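Local structure of alanine racemase (Oenococcus oeni PSU-1, 3HUR) at residues Thr122-Leu127 with Gln156-Ser161. The protein belongs to the alanine racemase family, pairing an N-terminal domain of the TIM-barrel type with a C-terminal domain rich in beta strands. Sequence-based numbering, arbitrary orientation.
Sequences TLKVSL and QLDLFS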
loop_
_atom_site.group_PDB
_atom_site.type_symbol
_atom_site.label_atom_id
_atom_site.label_comp_id
_atom_site.label_asym_id
_atom_site.label_seq_id
_atom_site.Cartn_x
_atom_site.Cartn_y
_atom_site.Cartn_z
ATOM N N THR A 122 -51.372 1.222 4.186
ATOM C CA THR A 122 -50.766 1.644 5.435
ATOM C C THR A 122 -49.239 1.873 5.221
ATOM O O THR A 122 -48.529 0.991 4.741
ATOM C CB THR A 122 -51.095 0.673 6.610
ATOM O OG1 THR A 122 -49.893 0.141 7.166
ATOM C CG2 THR A 122 -52.036 -0.487 6.185
ATOM N N LEU A 123 -48.792 3.097 5.521
ATOM C CA LEU A 123 -47.387 3.492 5.542
ATOM C C LEU A 123 -46.884 3.396 6.962
ATOM O O LEU A 123 -47.416 4.073 7.857
ATOM C CB LEU A 123 -47.214 4.936 5.060
ATOM C CG LEU A 123 -45.774 5.472 5.002
ATOM C CD1 LEU A 123 -44.925 4.701 3.965
ATOM C CD2 LEU A 123 -45.736 6.968 4.705
ATOM N N LYS A 124 -45.855 2.570 7.169
ATOM C CA LYS A 124 -45.266 2.390 8.499
ATOM C C LYS A 124 -44.067 3.338 8.635
ATOM O O LYS A 124 -43.188 3.355 7.761
ATOM C CB LYS A 124 -44.800 0.967 8.696
ATOM C CG LYS A 124 -45.843 -0.066 8.354
ATOM C CD LYS A 124 -45.353 -1.453 8.698
ATOM C CE LYS A 124 -46.446 -2.455 8.729
ATOM N NZ LYS A 124 -45.985 -3.541 9.635
ATOM N N VAL A 125 -44.056 4.110 9.728
ATOM C CA VAL A 125 -43.169 5.236 9.892
ATOM C C VAL A 125 -42.514 5.160 11.242
ATOM O O VAL A 125 -43.064 4.553 12.143
ATOM C CB VAL A 125 -43.916 6.581 9.754
ATOM C CG1 VAL A 125 -44.476 6.745 8.329
ATOM C CG2 VAL A 125 -45.007 6.713 10.813
ATOM N N SER A 126 -41.333 5.747 11.366
ATOM C CA SER A 126 -40.594 5.775 12.604
ATOM C C SER A 126 -40.225 7.191 12.894
ATOM O O SER A 126 -39.804 7.922 12.024
ATOM C CB SER A 126 -39.281 4.984 12.524
ATOM O OG SER A 126 -39.520 3.609 12.684
ATOM N N LEU A 127 -40.302 7.553 14.152
ATOM C CA LEU A 127 -40.113 8.913 14.538
ATOM C C LEU A 127 -38.790 8.971 15.261
ATOM O O LEU A 127 -38.570 8.292 16.269
ATOM C CB LEU A 127 -41.262 9.283 15.446
ATOM C CG LEU A 127 -41.484 10.735 15.778
ATOM C CD1 LEU A 127 -41.894 11.497 14.543
ATOM C CD2 LEU A 127 -42.600 10.704 16.813
ATOM N N GLN A 156 -53.929 5.705 8.199
ATOM C CA GLN A 156 -53.022 5.098 7.228
ATOM C C GLN A 156 -51.525 5.151 7.690
ATOM O O GLN A 156 -50.714 4.420 7.148
ATOM C CB GLN A 156 -53.195 5.736 5.833
ATOM C CG GLN A 156 -54.443 5.265 5.102
ATOM C CD GLN A 156 -54.576 5.826 3.698
ATOM O OE1 GLN A 156 -55.273 6.824 3.476
ATOM N NE2 GLN A 156 -53.908 5.186 2.737
ATOM N N LEU A 157 -51.170 6.014 8.650
ATOM C CA LEU A 157 -49.822 6.019 9.234
ATOM C C LEU A 157 -49.760 5.064 10.408
ATOM O O LEU A 157 -50.571 5.123 11.301
ATOM C CB LEU A 157 -49.395 7.413 9.688
ATOM C CG LEU A 157 -49.257 8.409 8.536
ATOM C CD1 LEU A 157 -48.957 9.818 9.087
ATOM C CD2 LEU A 157 -48.162 7.933 7.541
ATOM N N ASP A 158 -48.790 4.178 10.404
ATOM C CA ASP A 158 -48.654 3.241 11.475
ATOM C C ASP A 158 -47.299 3.498 12.103
ATOM O O ASP A 158 -46.288 3.282 11.481
ATOM C CB ASP A 158 -48.757 1.846 10.916
ATOM C CG ASP A 158 -48.466 0.813 11.921
ATOM O OD1 ASP A 158 -48.244 1.190 13.079
ATOM O OD2 ASP A 158 -48.442 -0.381 11.547
ATOM N N LEU A 159 -47.293 3.993 13.330
ATOM C CA LEU A 159 -46.072 4.309 14.018
ATOM C C LEU A 159 -45.395 3.015 14.461
ATOM O O LEU A 159 -45.918 2.273 15.270
ATOM C CB LEU A 159 -46.390 5.172 15.211
ATOM C CG LEU A 159 -45.219 5.777 15.950
ATOM C CD1 LEU A 159 -44.315 6.546 15.020
ATOM C CD2 LEU A 159 -45.781 6.682 17.062
ATOM N N PHE A 160 -44.219 2.758 13.893
ATOM C CA PHE A 160 -43.512 1.522 14.088
ATOM C C PHE A 160 -42.594 1.658 15.257
ATOM O O PHE A 160 -42.375 0.699 15.982
ATOM C CB PHE A 160 -42.689 1.186 12.821
ATOM C CG PHE A 160 -41.953 -0.101 12.919
ATOM C CD1 PHE A 160 -40.620 -0.130 13.295
ATOM C CD2 PHE A 160 -42.599 -1.296 12.689
ATOM C CE1 PHE A 160 -39.946 -1.333 13.419
ATOM C CE2 PHE A 160 -41.928 -2.512 12.808
ATOM C CZ PHE A 160 -40.596 -2.523 13.167
ATOM N N SER A 161 -42.016 2.840 15.423
ATOM C CA SER A 161 -41.035 3.076 16.489
ATOM C C SER A 161 -40.899 4.555 16.738
ATOM O O SER A 161 -41.067 5.357 15.812
ATOM C CB SER A 161 -39.631 2.522 16.116
ATOM O OG SER A 161 -38.946 1.947 17.238
#
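Adjacent parallel strands of the TIM-type barrel, joined in a beta-alpha-beta unit by helix 141-153, meet where Leu123, Lys124 and Val125 pair with Leu157, Asp158 and Leu159. The bonding ladder starts at Leu123 N, which reaches Gln156 O at 2.8 Å. Asp158 bonds through both its backbone N and its backbone O: the N donates to Leu123 O (2.9 Å), and the O accepts from Val125 N. Phe160 N meets Val125 O almost head-on, 2.8 Å away with an N-H...O angle of 174°. One residue later the register slips: Leu127 N bonds to Ser161 O, not to the carbonyl of Phe160. The step from Val125 N to Leu127 N thus spans two residues, that from Asp158 O to Ser161 O three: a beta bulge, with Phe160 as the extra residue (psi -36°).

On the face toward helix 95-100, the side chains of Leu123 and Leu157 run side by side, with their CD2 methyls 3.9 Å apart. Leu157 CD2 also touches Val125 CG1; further along, Leu159 CD1 lies loosely against Val125 CG2 and reaches Leu127 CB. On the other face, Lys124 and Asp158 extend alongside each other. Lys124 NZ stops 4.4 Å from Asp158 OD2, too far for a salt bridge, and also forms a weak, long ion pair with Asp102. The Phe160 ring, its CG anti to the backbone N (chi1 -178°), is carried away from strand 123-127 and meets Tyr36. Ser126 OG comes to the edge of that ring, near its plane, 3.9 Å from Phe160 CD1, and approaches Ser161 CB to 3.6 Å.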